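Local coordinates for protein formiminoglutamase (Trypanosoma cruzi, PDB 4MYK) that hydrolyses N-formimino-L-glutamate to L-glutamate and formamide, as an arginase-like manganese metalloenzyme, at residues G138-R152 with T164-S176. The protein carries 1 engineered substitution. Residues are numbered along the deposited sequence; the frame is centred on the assembly and turned at random.
Sequences GDVGVINVDSHLDVR and TPFRQLLEESSFS. With MN (manganese (II) ion), chain C.
Asp-150 OD1 is gripped by two groups. Arg-152 NE donates to it at 2.8 Å on the syn side, close to the guanidinium plane, as part of a salt bridge. Across the contact, Thr-164 OG1 gives it a weak hydrogen bond of 3.3 Å. Asp-150 is a manganese ligand in another structure of this protein, but it binds no metal here.

On strand 141-145, Asn-144 lies against one face of the Phe-166 ring. Its CB makes a CH-pi contact, 4.0 Å from the ring centroid. With CG anti to the backbone N (chi1 -178°), the amide stacks on the ring, the planes 29° apart, though its spacing is doubtful because the model is too tight there. Asn-144 ND2 bonds to Glu-182 and only weakly to Asp-146 OD2. Asp-146 OD1 binds manganese at 2.2 Å and closes an Asx turn with His-148 N. His-148 ND1 binds the same ion, and Asp-236 and Asp-238 also bind it. Asn-144 therefore lies in the second shell of the metal site.

Val-142 splits its methyls between two rings. CG1 meets Phe-166 CE1 at 3.9 Å, and CG2 meets Phe-175 CE1 at 3.7 Å. A water joins Val-140 O to Ser-176 N. The Arg-167 guanidinium lays one face over Val-151 O without a hydrogen bond, and it makes a cation-pi contact with Tyr-197.

Strand 141-145, helix 165-170 and strand 180-185 form a beta-alpha-beta crossover in the arginase fold. Strand 141-145 runs between the parallel strands 231-236 and 180-185. Ile-143 points away from helix 165-170 and packs on helix 216-227, while Val-151 and Leu-170 meet Tyr-197 of helix 192-200.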
ATOM      1  N   GLY A 138     -16.861 -23.251  30.059  1.00 25.76           N
ATOM      2  CA  GLY A 138     -15.645 -24.044  29.975  1.00 24.84           C
ATOM      3  C   GLY A 138     -15.258 -24.545  28.596  1.00 25.68           C
ATOM      4  O   GLY A 138     -14.224 -25.187  28.441  1.00 26.91           O
ATOM      5  N   ASP A 139     -16.076 -24.244  27.593  1.00 26.68           N
ATOM      6  CA  ASP A 139     -15.851 -24.754  26.238  1.00 25.41           C
ATOM      7  C   ASP A 139     -15.653 -23.637  25.202  1.00 25.46           C
ATOM      8  O   ASP A 139     -16.132 -23.747  24.067  1.00 23.51           O
ATOM      9  CB  ASP A 139     -17.013 -25.660  25.811  1.00 23.05           C
ATOM     10  CG  ASP A 139     -16.608 -26.679  24.762  1.00 22.30           C
ATOM     11  OD1 ASP A 139     -15.400 -26.847  24.497  1.00 20.21           O
ATOM     12  OD2 ASP A 139     -17.509 -27.329  24.208  1.00 29.46           O
ATOM     13  N   VAL A 140     -14.947 -22.575  25.585  1.00 18.61           N
ATOM     14  CA  VAL A 140     -14.762 -21.438  24.700  1.00 20.05           C
ATOM     15  C   VAL A 140     -13.341 -21.375  24.144  1.00 19.37           C
ATOM     16  O   VAL A 140     -12.372 -21.641  24.854  1.00 20.23           O
ATOM     17  CB  VAL A 140     -15.080 -20.108  25.420  1.00 21.13           C
ATOM     18  CG1 VAL A 140     -14.781 -18.914  24.513  1.00 17.93           C
ATOM     19  CG2 VAL A 140     -16.520 -20.086  25.885  1.00 21.60           C
ATOM     20  N   GLY A 141     -13.239 -21.035  22.862  1.00 17.58           N
ATOM     21  CA  GLY A 141     -11.973 -20.709  22.234  1.00 19.81           C
ATOM     22  C   GLY A 141     -11.915 -19.233  21.860  1.00 16.02           C
ATOM     23  O   GLY A 141     -12.940 -18.602  21.621  1.00 18.99           O
ATOM     24  N   VAL A 142     -10.713 -18.674  21.819  1.00 17.76           N
ATOM     25  CA  VAL A 142     -10.541 -17.251  21.518  1.00 18.76           C
ATOM     26  C   VAL A 142      -9.334 -16.997  20.605  1.00 17.33           C
ATOM     27  O   VAL A 142      -8.235 -17.501  20.854  1.00 16.82           O
ATOM     28  CB  VAL A 142     -10.401 -16.396  22.819  1.00 15.89           C
ATOM     29  CG1 VAL A 142     -10.191 -14.896  22.488  1.00 19.68           C
ATOM     30  CG2 VAL A 142     -11.603 -16.590  23.728  1.00 11.72           C
ATOM     31  N   ILE A 143      -9.550 -16.223  19.543  1.00 17.45           N
ATOM     32  CA  ILE A 143      -8.440 -15.745  18.720  1.00 18.74           C
ATOM     33  C   ILE A 143      -8.366 -14.212  18.682  1.00 19.01           C
ATOM     34  O   ILE A 143      -9.353 -13.532  18.377  1.00 17.81           O
ATOM     35  CB  ILE A 143      -8.444 -16.355  17.286  1.00 21.65           C
ATOM     36  CG1 ILE A 143      -7.320 -15.748  16.437  1.00 16.58           C
ATOM     37  CG2 ILE A 143      -9.810 -16.198  16.611  1.00 18.64           C
ATOM     38  CD1 ILE A 143      -7.156 -16.422  15.080  1.00 18.07           C
ATOM     39  N   ASN A 144      -7.194 -13.680  19.030  1.00 19.61           N
ATOM     40  CA  ASN A 144      -6.922 -12.250  18.944  1.00 17.25           C
ATOM     41  C   ASN A 144      -6.060 -11.953  17.711  1.00 16.25           C
ATOM     42  O   ASN A 144      -4.850 -12.217  17.707  1.00 16.81           O
ATOM     43  CB  ASN A 144      -6.250 -11.745  20.245  1.00 20.50           C
ATOM     44  CG  ASN A 144      -5.970 -10.234  20.242  1.00 17.03           C
ATOM     45  OD1 ASN A 144      -6.673  -9.451  19.605  1.00 19.40           O
ATOM     46  ND2 ASN A 144      -4.939  -9.831  20.964  1.00 19.04           N
ATOM     47  N   VAL A 145      -6.710 -11.438  16.665  1.00 14.33           N
ATOM     48  CA  VAL A 145      -6.032 -10.890  15.492  1.00 16.72           C
ATOM     49  C   VAL A 145      -5.599  -9.464  15.819  1.00 16.88           C
ATOM     50  O   VAL A 145      -6.441  -8.562  15.964  1.00 14.77           O
ATOM     51  CB  VAL A 145      -6.949 -10.862  14.241  1.00 15.62           C
ATOM     52  CG1 VAL A 145      -6.174 -10.337  13.009  1.00 13.00           C
ATOM     53  CG2 VAL A 145      -7.537 -12.248  13.976  1.00 12.21           C
ATOM     54  N   ASP A 146      -4.289  -9.266  15.936  1.00 14.79           N
ATOM     55  CA  ASP A 146      -3.780  -8.051  16.531  1.00 14.72           C
ATOM     56  C   ASP A 146      -2.284  -7.998  16.317  1.00 15.59           C
ATOM     57  O   ASP A 146      -1.594  -8.987  16.548  1.00 15.12           O
ATOM     58  CB  ASP A 146      -4.099  -8.071  18.022  1.00 15.74           C
ATOM     59  CG  ASP A 146      -3.963  -6.729  18.663  1.00 18.71           C
ATOM     60  OD1 ASP A 146      -3.422  -5.807  18.018  1.00 16.12           O
ATOM     61  OD2 ASP A 146      -4.405  -6.602  19.817  1.00 18.13           O
ATOM     62  N   SER A 147      -1.787  -6.848  15.858  1.00 18.68           N
ATOM     63  CA  SER A 147      -0.347  -6.652  15.687  1.00 15.32           C
ATOM     64  C   SER A 147       0.303  -6.514  17.054  1.00 19.00           C
ATOM     65  O   SER A 147       1.519  -6.600  17.198  1.00 21.73           O
ATOM     66  CB  SER A 147      -0.045  -5.427  14.816  1.00 16.55           C
ATOM     67  OG  SER A 147      -0.507  -4.224  15.403  1.00 19.60           O
ATOM     68  N   HIS A 148      -0.542  -6.297  18.055  1.00 20.61           N
ATOM     69  CA  HIS A 148      -0.107  -6.115  19.430  1.00 23.53           C
ATOM     70  C   HIS A 148      -0.415  -7.360  20.258  1.00 23.63           C
ATOM     71  O   HIS A 148      -1.382  -8.086  20.012  1.00 21.09           O
ATOM     72  CB  HIS A 148      -0.764  -4.875  20.065  1.00 18.83           C
ATOM     73  CG  HIS A 148      -0.503  -3.603  19.319  1.00 20.48           C
ATOM     74  ND1 HIS A 148      -1.464  -2.977  18.558  1.00 17.98           N
ATOM     75  CD2 HIS A 148       0.615  -2.848  19.203  1.00 23.81           C
ATOM     76  CE1 HIS A 148      -0.953  -1.889  18.008  1.00 18.09           C
ATOM     77  NE2 HIS A 148       0.311  -1.790  18.380  1.00 21.54           N
ATOM     78  N   LEU A 149       0.453  -7.600  21.229  1.00 28.09           N
ATOM     79  CA  LEU A 149       0.265  -8.636  22.217  1.00 29.14           C
ATOM     80  C   LEU A 149       0.509  -7.950  23.556  1.00 34.78           C
ATOM     81  O   LEU A 149       1.628  -7.936  24.070  1.00 33.59           O
ATOM     82  CB  LEU A 149       1.240  -9.785  21.945  1.00 30.21           C
ATOM     83  CG  LEU A 149       1.817 -10.674  23.043  1.00 31.59           C
ATOM     84  CD1 LEU A 149       0.816 -10.959  24.163  1.00 33.65           C
ATOM     85  CD2 LEU A 149       2.340 -11.962  22.408  1.00 29.97           C
ATOM     86  N   ASP A 150      -0.552  -7.345  24.088  1.00 35.98           N
ATOM     87  CA  ASP A 150      -0.481  -6.514  25.289  1.00 34.74           C
ATOM     88  C   ASP A 150      -1.298  -7.137  26.414  1.00 35.93           C
ATOM     89  O   ASP A 150      -2.532  -7.148  26.376  1.00 33.94           O
ATOM     90  CB  ASP A 150      -0.984  -5.103  24.978  1.00 35.57           C
ATOM     91  CG  ASP A 150      -0.828  -4.157  26.144  1.00 36.37           C
ATOM     92  OD1 ASP A 150      -0.564  -4.627  27.268  1.00 35.94           O
ATOM     93  OD2 ASP A 150      -0.980  -2.939  25.937  1.00 36.50           O
ATOM     94  N   VAL A 151      -0.614  -7.666  27.420  1.00 37.68           N
ATOM     95  CA  VAL A 151      -1.317  -8.449  28.416  1.00 34.33           C
ATOM     96  C   VAL A 151      -0.804  -8.196  29.831  1.00 37.24           C
ATOM     97  O   VAL A 151      -0.636  -9.128  30.607  1.00 36.72           O
ATOM     98  CB  VAL A 151      -1.275  -9.954  28.054  1.00 34.40           C
ATOM     99  CG1 VAL A 151      -2.288 -10.723  28.861  1.00 35.44           C
ATOM    100  CG2 VAL A 151      -1.566 -10.147  26.572  1.00 36.22           C
ATOM    101  N   ARG A 152      -0.589  -6.925  30.165  1.00 40.77           N
ATOM    102  CA  ARG A 152      -0.015  -6.524  31.456  1.00 38.05           C
ATOM    103  C   ARG A 152      -0.965  -6.690  32.650  1.00 40.68           C
ATOM    104  O   ARG A 152      -1.348  -5.715  33.311  1.00 41.35           O
ATOM    105  CB  ARG A 152       0.454  -5.077  31.367  1.00 39.59           C
ATOM    106  CG  ARG A 152      -0.620  -4.159  30.816  1.00 39.26           C
ATOM    107  CD  ARG A 152      -0.035  -2.827  30.395  1.00 46.45           C
ATOM    108  NE  ARG A 152       0.617  -2.894  29.089  1.00 46.37           N
ATOM    109  CZ  ARG A 152       1.479  -1.987  28.640  1.00 43.71           C
ATOM    110  NH1 ARG A 152       1.804  -0.951  29.403  1.00 44.14           N
ATOM    111  NH2 ARG A 152       2.024  -2.124  27.440  1.00 42.27           N
ATOM    112  N   THR A 164      -6.097  -4.015  29.221  1.00 34.79           N
ATOM    113  CA  THR A 164      -5.573  -5.293  28.721  1.00 27.28           C
ATOM    114  C   THR A 164      -6.605  -6.426  28.725  1.00 28.67           C
ATOM    115  O   THR A 164      -6.609  -7.276  29.621  1.00 25.22           O
ATOM    116  CB  THR A 164      -4.291  -5.731  29.469  1.00 36.10           C
ATOM    117  OG1 THR A 164      -3.215  -4.831  29.154  1.00 35.21           O
ATOM    118  CG2 THR A 164      -3.888  -7.111  29.030  1.00 33.90           C
ATOM    119  N   PRO A 165      -7.484  -6.447  27.709  1.00 25.04           N
ATOM    120  CA  PRO A 165      -8.648  -7.351  27.649  1.00 24.77           C
ATOM    121  C   PRO A 165      -8.338  -8.859  27.714  1.00 21.32           C
ATOM    122  O   PRO A 165      -9.163  -9.628  28.210  1.00 19.22           O
ATOM    123  CB  PRO A 165      -9.298  -7.007  26.297  1.00 21.48           C
ATOM    124  CG  PRO A 165      -8.251  -6.248  25.527  1.00 20.97           C
ATOM    125  CD  PRO A 165      -7.425  -5.542  26.548  1.00 22.12           C
ATOM    126  N   PHE A 166      -7.179  -9.278  27.222  1.00 20.83           N
ATOM    127  CA  PHE A 166      -6.915 -10.708  27.114  1.00 22.85           C
ATOM    128  C   PHE A 166      -6.169 -11.252  28.318  1.00 22.09           C
ATOM    129  O   PHE A 166      -6.173 -12.450  28.586  1.00 21.92           O
ATOM    130  CB  PHE A 166      -6.243 -11.026  25.779  1.00 20.98           C
ATOM    131  CG  PHE A 166      -7.130 -10.735  24.609  1.00 19.22           C
ATOM    132  CD1 PHE A 166      -8.238 -11.528  24.365  1.00 18.96           C
ATOM    133  CD2 PHE A 166      -6.905  -9.643  23.798  1.00 20.10           C
ATOM    134  CE1 PHE A 166      -9.072 -11.265  23.317  1.00 19.85           C
ATOM    135  CE2 PHE A 166      -7.753  -9.371  22.736  1.00 18.39           C
ATOM    136  CZ  PHE A 166      -8.828 -10.185  22.496  1.00 19.56           C
ATOM    137  N   ARG A 167      -5.548 -10.353  29.061  1.00 23.13           N
ATOM    138  CA  ARG A 167      -5.077 -10.699  30.388  1.00 26.85           C
ATOM    139  C   ARG A 167      -6.294 -11.151  31.170  1.00 24.58           C
ATOM    140  O   ARG A 167      -6.273 -12.205  31.798  1.00 23.74           O
ATOM    141  CB  ARG A 167      -4.401  -9.493  31.060  1.00 28.43           C
ATOM    142  CG  ARG A 167      -3.930  -9.703  32.494  1.00 28.73           C
ATOM    143  CD  ARG A 167      -3.309 -11.071  32.708  1.00 32.59           C
ATOM    144  NE  ARG A 167      -1.868 -11.033  32.962  1.00 40.21           N
ATOM    145  CZ  ARG A 167      -1.265 -10.291  33.892  1.00 39.13           C
ATOM    146  NH1 ARG A 167      -1.958  -9.476  34.677  1.00 41.43           N
ATOM    147  NH2 ARG A 167       0.051 -10.358  34.028  1.00 37.41           N
ATOM    148  N   GLN A 168      -7.361 -10.362  31.090  1.00 22.90           N
ATOM    149  CA  GLN A 168      -8.584 -10.619  31.845  1.00 23.75           C
ATOM    150  C   GLN A 168      -9.164 -11.969  31.524  1.00 25.14           C
ATOM    151  O   GLN A 168      -9.686 -12.653  32.396  1.00 24.91           O
ATOM    152  CB  GLN A 168      -9.639  -9.554  31.563  1.00 20.50           C
ATOM    153  CG  GLN A 168      -9.344  -8.246  32.233  1.00 22.69           C
ATOM    154  CD  GLN A 168     -10.425  -7.220  32.012  1.00 26.56           C
ATOM    155  OE1 GLN A 168     -10.189  -6.187  31.387  1.00 32.45           O
ATOM    156  NE2 GLN A 168     -11.621  -7.490  32.535  1.00 21.83           N
ATOM    157  N   LEU A 169      -9.088 -12.348  30.261  1.00 22.68           N
ATOM    158  CA  LEU A 169      -9.663 -13.611  29.863  1.00 23.37           C
ATOM    159  C   LEU A 169      -8.742 -14.781  30.255  1.00 23.63           C
ATOM    160  O   LEU A 169      -9.206 -15.809  30.747  1.00 24.63           O
ATOM    161  CB  LEU A 169     -10.051 -13.570  28.379  1.00 22.49           C
ATOM    162  CG  LEU A 169     -11.005 -12.385  28.088  1.00 27.17           C
ATOM    163  CD1 LEU A 169     -11.164 -12.074  26.589  1.00 23.02           C
ATOM    164  CD2 LEU A 169     -12.400 -12.538  28.771  1.00 18.46           C
ATOM    165  N   LEU A 170      -7.435 -14.615  30.089  1.00 24.07           N
ATOM    166  CA  LEU A 170      -6.497 -15.653  30.521  1.00 25.09           C
ATOM    167  C   LEU A 170      -6.581 -15.891  32.024  1.00 23.35           C
ATOM    168  O   LEU A 170      -6.327 -16.996  32.503  1.00 25.67           O
ATOM    169  CB  LEU A 170      -5.065 -15.293  30.130  1.00 22.39           C
ATOM    170  CG  LEU A 170      -4.803 -15.373  28.632  1.00 21.47           C
ATOM    171  CD1 LEU A 170      -3.433 -14.807  28.304  1.00 19.66           C
ATOM    172  CD2 LEU A 170      -4.952 -16.817  28.158  1.00 21.51           C
ATOM    173  N   GLU A 171      -6.939 -14.847  32.763  1.00 23.48           N
ATOM    174  CA  GLU A 171      -7.079 -14.954  34.207  1.00 27.15           C
ATOM    175  C   GLU A 171      -8.406 -15.591  34.624  1.00 27.57           C
ATOM    176  O   GLU A 171      -8.670 -15.734  35.817  1.00 27.49           O
ATOM    177  CB  GLU A 171      -6.916 -13.591  34.879  1.00 23.61           C
ATOM    178  CG  GLU A 171      -5.532 -13.008  34.764  1.00 25.43           C
ATOM    179  CD  GLU A 171      -5.272 -11.926  35.790  1.00 33.23           C
ATOM    180  OE1 GLU A 171      -5.287 -10.731  35.420  1.00 38.34           O
ATOM    181  OE2 GLU A 171      -5.050 -12.272  36.973  1.00 38.01           O
ATOM    182  N   GLU A 172      -9.234 -15.973  33.653  1.00 25.04           N
ATOM    183  CA  GLU A 172     -10.517 -16.619  33.948  1.00 26.31           C
ATOM    184  C   GLU A 172     -10.363 -18.104  34.280  1.00 26.52           C
ATOM    185  O   GLU A 172      -9.707 -18.843  33.550  1.00 24.90           O
ATOM    186  CB  GLU A 172     -11.484 -16.458  32.776  1.00 27.91           C
ATOM    187  CG  GLU A 172     -11.959 -15.031  32.534  1.00 25.96           C
ATOM    188  CD  GLU A 172     -13.030 -14.605  33.511  1.00 28.03           C
ATOM    189  OE1 GLU A 172     -13.655 -15.496  34.135  1.00 31.32           O
ATOM    190  OE2 GLU A 172     -13.239 -13.379  33.655  1.00 29.84           O
ATOM    191  N   SER A 173     -10.979 -18.528  35.383  1.00 29.77           N
ATOM    192  CA  SER A 173     -10.988 -19.935  35.783  1.00 29.34           C
ATOM    193  C   SER A 173     -11.484 -20.822  34.656  1.00 27.79           C
ATOM    194  O   SER A 173     -10.871 -21.840  34.328  1.00 27.52           O
ATOM    195  CB  SER A 173     -11.905 -20.150  36.993  1.00 32.73           C
ATOM    196  OG  SER A 173     -11.472 -19.414  38.122  1.00 40.34           O
ATOM    197  N   SER A 174     -12.611 -20.433  34.074  1.00 27.15           N
ATOM    198  CA  SER A 174     -13.308 -21.272  33.106  1.00 25.68           C
ATOM    199  C   SER A 174     -12.553 -21.464  31.791  1.00 23.89           C
ATOM    200  O   SER A 174     -12.724 -22.483  31.118  1.00 25.06           O
ATOM    201  CB  SER A 174     -14.691 -20.688  32.834  1.00 27.06           C
ATOM    202  OG  SER A 174     -14.589 -19.298  32.589  1.00 25.88           O
ATOM    203  N   PHE A 175     -11.707 -20.497  31.441  1.00 21.78           N
ATOM    204  CA  PHE A 175     -11.120 -20.442  30.105  1.00 22.14           C
ATOM    205  C   PHE A 175      -9.772 -21.119  29.996  1.00 21.31           C
ATOM    206  O   PHE A 175      -8.843 -20.796  30.746  1.00 23.71           O
ATOM    207  CB  PHE A 175     -10.992 -18.991  29.632  1.00 25.58           C
ATOM    208  CG  PHE A 175     -10.353 -18.858  28.281  1.00 22.08           C
ATOM    209  CD1 PHE A 175     -10.948 -19.443  27.155  1.00 22.10           C
ATOM    210  CD2 PHE A 175      -9.157 -18.159  28.125  1.00 22.96           C
ATOM    211  CE1 PHE A 175     -10.354 -19.338  25.889  1.00 18.05           C
ATOM    212  CE2 PHE A 175      -8.551 -18.045  26.865  1.00 19.54           C
ATOM    213  CZ  PHE A 175      -9.150 -18.633  25.746  1.00 19.72           C
ATOM    214  N   SER A 176      -9.665 -22.033  29.034  1.00 18.71           N
ATOM    215  CA  SER A 176      -8.436 -22.777  28.811  1.00 20.24           C
ATOM    216  C   SER A 176      -7.517 -22.096  27.804  1.00 22.37           C
ATOM    217  O   SER A 176      -7.875 -21.923  26.638  1.00 21.84           O
ATOM    218  CB  SER A 176      -8.734 -24.197  28.342  1.00 25.30           C
ATOM    219  OG  SER A 176      -7.526 -24.895  28.069  1.00 22.37           O
TER
HETATM  220 MN    MN C 401      -3.607  -3.642  18.176  1.00 19.09          MN
HETATM  221  O   HOH W   1     -11.480 -23.090  26.925  1.00 26.63           O
HETATM  222  O   HOH W   2      -4.964  -7.662  25.978  1.00 24.74           O
HETATM  223  O   HOH W   3      -3.885  -3.082  20.496  1.00 20.34           O